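Local coordinates for protein methanogen homoaconitase large subunit (PDB 4KP2) that forms, with its small subunit, a [4Fe-4S] hydro-lyase that interconverts (R)-homocitrate and homoisocitrate through cis-homoaconitate, at residues I210-E215 with L226-M231; A428-A431 with Y435-N438. All blocks are in the same frame, centred on the assembly; numbering follows the deposited sequence.

Interaction 1: residues I210-E215 with L226-M231; sequences IEYGGE and LTLCNM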
loop_
_atom_site.group_PDB
_atom_site.type_symbol
_atom_site.label_atom_id
_atom_site.label_comp_id
_atom_site.label_asym_id
_atom_site.label_seq_id
_atom_site.Cartn_x
_atom_site.Cartn_y
_atom_site.Cartn_z
ATOM N N ILE A 210 -13.953 23.240 21.564
ATOM C CA ILE A 210 -15.052 23.391 20.619
ATOM C C ILE A 210 -16.244 22.540 21.035
ATOM O O ILE A 210 -16.112 21.338 21.257
ATOM C CB ILE A 210 -14.635 22.977 19.197
ATOM C CG1 ILE A 210 -13.267 23.561 18.839
ATOM C CG2 ILE A 210 -15.689 23.411 18.192
ATOM C CD1 ILE A 210 -13.288 25.046 18.580
ATOM N N GLU A 211 -17.411 23.167 21.139
ATOM C CA GLU A 211 -18.627 22.448 21.493
ATOM C C GLU A 211 -19.662 22.537 20.379
ATOM O O GLU A 211 -20.304 23.572 20.195
ATOM C CB GLU A 211 -19.213 22.987 22.799
ATOM C CG GLU A 211 -20.496 22.299 23.235
ATOM C CD GLU A 211 -20.968 22.754 24.602
ATOM O OE1 GLU A 211 -20.137 23.274 25.375
ATOM O OE2 GLU A 211 -22.171 22.593 24.900
ATOM N N TYR A 212 -19.818 21.448 19.635
ATOM C CA TYR A 212 -20.781 21.406 18.542
ATOM C C TYR A 212 -22.175 21.057 19.046
ATOM O O TYR A 212 -22.344 20.163 19.876
ATOM C CB TYR A 212 -20.350 20.397 17.477
ATOM C CG TYR A 212 -19.022 20.705 16.825
ATOM C CD1 TYR A 212 -18.929 21.636 15.798
ATOM C CD2 TYR A 212 -17.863 20.055 17.228
ATOM C CE1 TYR A 212 -17.717 21.918 15.196
ATOM C CE2 TYR A 212 -16.648 20.328 16.634
ATOM C CZ TYR A 212 -16.580 21.259 15.618
ATOM O OH TYR A 212 -15.367 21.530 15.028
ATOM N N GLY A 213 -23.172 21.768 18.534
ATOM C CA GLY A 213 -24.555 21.515 18.889
ATOM C C GLY A 213 -25.489 21.921 17.767
ATOM O O GLY A 213 -25.043 22.345 16.701
ATOM N N GLY A 214 -26.788 21.791 18.004
ATOM C CA GLY A 214 -27.775 22.166 17.012
ATOM C C GLY A 214 -28.456 20.967 16.384
ATOM O O GLY A 214 -28.066 19.824 16.619
ATOM N N GLU A 215 -29.474 21.239 15.577
ATOM C CA GLU A 215 -30.278 20.191 14.956
ATOM C C GLU A 215 -29.476 19.337 13.976
ATOM O O GLU A 215 -29.750 18.149 13.811
ATOM C CB GLU A 215 -31.494 20.805 14.256
ATOM C CG GLU A 215 -31.148 21.880 13.239
ATOM C CD GLU A 215 -32.366 22.656 12.776
ATOM O OE1 GLU A 215 -32.239 23.455 11.825
ATOM O OE2 GLU A 215 -33.450 22.469 13.367
ATOM N N LEU A 226 -17.444 12.478 14.254
ATOM C CA LEU A 226 -16.011 12.216 14.279
ATOM C C LEU A 226 -15.262 13.233 13.427
ATOM O O LEU A 226 -14.159 13.656 13.772
ATOM C CB LEU A 226 -15.713 10.801 13.781
ATOM C CG LEU A 226 -15.380 9.745 14.837
ATOM C CD1 LEU A 226 -16.499 9.618 15.857
ATOM C CD2 LEU A 226 -15.097 8.405 14.176
ATOM N N THR A 227 -15.870 13.618 12.311
ATOM C CA THR A 227 -15.262 14.573 11.392
ATOM C C THR A 227 -15.189 15.971 11.999
ATOM O O THR A 227 -14.174 16.659 11.879
ATOM C CB THR A 227 -16.040 14.640 10.064
ATOM O OG1 THR A 227 -16.079 13.339 9.465
ATOM C CG2 THR A 227 -15.378 15.615 9.103
ATOM N N LEU A 228 -16.269 16.381 12.657
ATOM C CA LEU A 228 -16.345 17.707 13.260
ATOM C C LEU A 228 -15.333 17.890 14.388
ATOM O O LEU A 228 -14.716 18.948 14.513
ATOM C CB LEU A 228 -17.760 17.985 13.774
ATOM C CG LEU A 228 -18.654 18.847 12.879
ATOM C CD1 LEU A 228 -18.734 18.273 11.473
ATOM C CD2 LEU A 228 -20.042 18.985 13.485
ATOM N N CYS A 229 -15.166 16.856 15.204
ATOM C CA CYS A 229 -14.243 16.920 16.331
ATOM C C CYS A 229 -12.796 16.716 15.896
ATOM O O CYS A 229 -11.868 17.067 16.621
ATOM C CB CYS A 229 -14.622 15.889 17.395
ATOM S SG CYS A 229 -16.239 16.163 18.152
ATOM N N ASN A 230 -12.612 16.147 14.709
ATOM C CA ASN A 230 -11.276 15.877 14.191
ATOM C C ASN A 230 -10.555 17.150 13.761
ATOM O O ASN A 230 -9.341 17.276 13.931
ATOM C CB ASN A 230 -11.341 14.899 13.017
ATOM C CG ASN A 230 -9.969 14.526 12.490
ATOM O OD1 ASN A 230 -9.375 15.255 11.695
ATOM N ND2 ASN A 230 -9.459 13.383 12.931
ATOM N N MET A 231 -11.311 18.093 13.208
ATOM C CA MET A 231 -10.737 19.322 12.677
ATOM C C MET A 231 -10.747 20.439 13.715
ATOM O O MET A 231 -10.784 21.618 13.367
ATOM C CB MET A 231 -11.508 19.770 11.437
ATOM C CG MET A 231 -11.730 18.677 10.408
ATOM S SD MET A 231 -10.696 18.880 8.947
ATOM C CE MET A 231 -11.163 20.531 8.435
#
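Y212 near the end of strand 208-213 lays its ring against L228 in helix 222-230. The two CA atoms are 7.8 Å apart. CG of Y212 stands anti to the carbonyl carbon (chi1 -61°), which carries the ring from the strand to the helix. One face of the ring is covered by L228. CB of L228 sits over the ring centre, 3.9 Å from the centroid and only 11° off the normal, a CH-pi contact. CD2 of L228 reaches the same face nearer the strand, 3.7 Å from Y212 CD1. The opposite face is met by I210 CG2, two residues back on the same strand and displaced toward the rim. The ring is thus held between a strand residue and a helix residue, which restricts its tilt. The phenol OH of Y212 gives a hydrogen bond to the backbone O of L228, short at 2.7 Å but weak. That O sits well out of the ring plane, on the face that L228 CB covers. L228 therefore meets the tyrosine twice: its side chain covers the ring, and its carbonyl takes the hydroxyl. C229 adds a looser sulfur-aromatic contact. Its SG lies 5.4 Å from the Y212 centroid, 69° off the normal, and so approaches obliquely.

The contact belongs to a beta-alpha-beta crossover. Strand 208-213 leads through helices 215-219 and 222-230 to the parallel strand 239-242, and backbone hydrogen bonds join I210 and Y212 to that strand. The side chains of Y212 and C229 both rest on I242. L228 also packs on I180 of strand 167-180 and on V193 of helix 189-200, so helix 222-230 packs on the mixed sheet and against helix 189-200.

Interaction 2: residues A428-A431 with Y435-N438; sequences AISA and YITN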
loop_
_atom_site.group_PDB
_atom_site.type_symbol
_atom_site.label_atom_id
_atom_site.label_comp_id
_atom_site.label_asym_id
_atom_site.label_seq_id
_atom_site.Cartn_x
_atom_site.Cartn_y
_atom_site.Cartn_z
ATOM N N ALA A 428 -13.816 12.024 -5.300
ATOM C CA ALA A 428 -14.059 10.971 -6.278
ATOM C C ALA A 428 -14.392 11.555 -7.646
ATOM O O ALA A 428 -13.862 11.113 -8.664
ATOM C CB ALA A 428 -15.176 10.055 -5.805
ATOM N N ILE A 429 -15.274 12.549 -7.659
ATOM C CA ILE A 429 -15.696 13.196 -8.896
ATOM C C ILE A 429 -14.526 13.888 -9.592
ATOM O O ILE A 429 -14.365 13.786 -10.809
ATOM C CB ILE A 429 -16.816 14.222 -8.637
ATOM C CG1 ILE A 429 -18.036 13.535 -8.024
ATOM C CG2 ILE A 429 -17.204 14.932 -9.923
ATOM C CD1 ILE A 429 -19.147 14.494 -7.651
ATOM N N SER A 430 -13.706 14.584 -8.811
ATOM C CA SER A 430 -12.557 15.297 -9.356
ATOM C C SER A 430 -11.500 14.334 -9.889
ATOM O O SER A 430 -10.737 14.676 -10.793
ATOM C CB SER A 430 -11.947 16.223 -8.304
ATOM O OG SER A 430 -12.909 17.143 -7.819
ATOM N N ALA A 431 -11.459 13.131 -9.325
ATOM C CA ALA A 431 -10.541 12.100 -9.792
ATOM C C ALA A 431 -11.003 11.549 -11.135
ATOM O O ALA A 431 -10.194 11.095 -11.944
ATOM C CB ALA A 431 -10.435 10.982 -8.768
ATOM N N TYR A 435 -10.161 17.290 -12.673
ATOM C CA TYR A 435 -10.106 18.630 -12.104
ATOM C C TYR A 435 -11.156 18.803 -11.013
ATOM O O TYR A 435 -12.160 18.092 -10.992
ATOM C CB TYR A 435 -10.276 19.695 -13.192
ATOM C CG TYR A 435 -11.634 19.697 -13.861
ATOM C CD1 TYR A 435 -11.904 18.859 -14.937
ATOM C CD2 TYR A 435 -12.644 20.546 -13.424
ATOM C CE1 TYR A 435 -13.143 18.863 -15.553
ATOM C CE2 TYR A 435 -13.882 20.557 -14.033
ATOM C CZ TYR A 435 -14.127 19.714 -15.096
ATOM O OH TYR A 435 -15.361 19.724 -15.702
ATOM N N ILE A 436 -10.914 19.748 -10.109
ATOM C CA ILE A 436 -11.837 20.013 -9.012
ATOM C C ILE A 436 -13.196 20.457 -9.536
ATOM O O ILE A 436 -13.337 21.549 -10.083
ATOM C CB ILE A 436 -11.289 21.093 -8.060
ATOM C CG1 ILE A 436 -9.945 20.655 -7.475
ATOM C CG2 ILE A 436 -12.288 21.377 -6.949
ATOM C CD1 ILE A 436 -9.355 21.643 -6.495
ATOM N N THR A 437 -14.194 19.597 -9.370
ATOM C CA THR A 437 -15.536 19.891 -9.849
ATOM C C THR A 437 -16.591 19.298 -8.926
ATOM O O THR A 437 -16.268 18.657 -7.926
ATOM C CB THR A 437 -15.755 19.354 -11.273
ATOM O OG1 THR A 437 -17.111 19.588 -11.672
ATOM C CG2 THR A 437 -15.466 17.864 -11.327
ATOM N N ASN A 438 -17.855 19.511 -9.274
ATOM C CA ASN A 438 -18.957 19.046 -8.445
ATOM C C ASN A 438 -19.945 18.193 -9.232
ATOM O O ASN A 438 -20.770 17.488 -8.653
ATOM C CB ASN A 438 -19.676 20.239 -7.816
ATOM C CG ASN A 438 -20.497 19.849 -6.609
ATOM O OD1 ASN A 438 -20.234 18.829 -5.971
ATOM N ND2 ASN A 438 -21.496 20.659 -6.284
#
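S430 and I436 bring their CA atoms to 4.8 Å as the chain leaves helix 424-433 and folds back beside its last turns; I429 and N438 are wider apart, at 6.7 Å. The serine is the main polar link. Its OG accepts a hydrogen bond from the backbone N of T437, 3.2 Å away, with an angle of 159° at the hydrogen. OG is anti to the carbonyl carbon (chi1 -57°), and it also bonds to the carbonyl O of I426 one turn back in the helix. Two partners therefore fix its rotation. CA of S430 makes a CA-H...O contact of 3.3 Å with the O of Y435. With an alanine here, the T437 amide is likely to lose its acceptor from the helix, and the I426 carbonyl its bond to the hydroxyl.

CG2 of I429 makes an apolar contact with CG2 of T437 at 3.7 Å, the two side chains crossing at about a right angle. Its CD1 is a methyl set against the backbone O of N438, 3.5 Å away. OG1 of T437 is hydrogen-bonded to E311 OE2 and to the backbone N of K439. I436 forms backbone hydrogen bonds with G312 and T313, and N438 ND2 bonds to E293. Helix 424-433 follows the outermost strand 418-421 of a parallel five-stranded sheet and packs on helix 328-338, in keeping with an alpha-beta-alpha three-layer sandwich.

Interaction 1 closes before interaction 2 opens along the chain. Their centres are 26 Å apart, their nearest atoms are about 15 Å apart, and they do not touch. Interaction 1 includes a strand of the mixed sheet. Its centre is 11 Å from the centre of the chain. C229 there is about 9 Å, side chain to side chain, from C323, a predicted ligand of the [4Fe-4S] cluster. Interaction 2 lies on the helix that follows strand 418-421 of a separate parallel sheet. Its centre is 23 Å from the centre of the chain. One contact thus lies near the probable cluster site, the other at the C-terminal end of the chain.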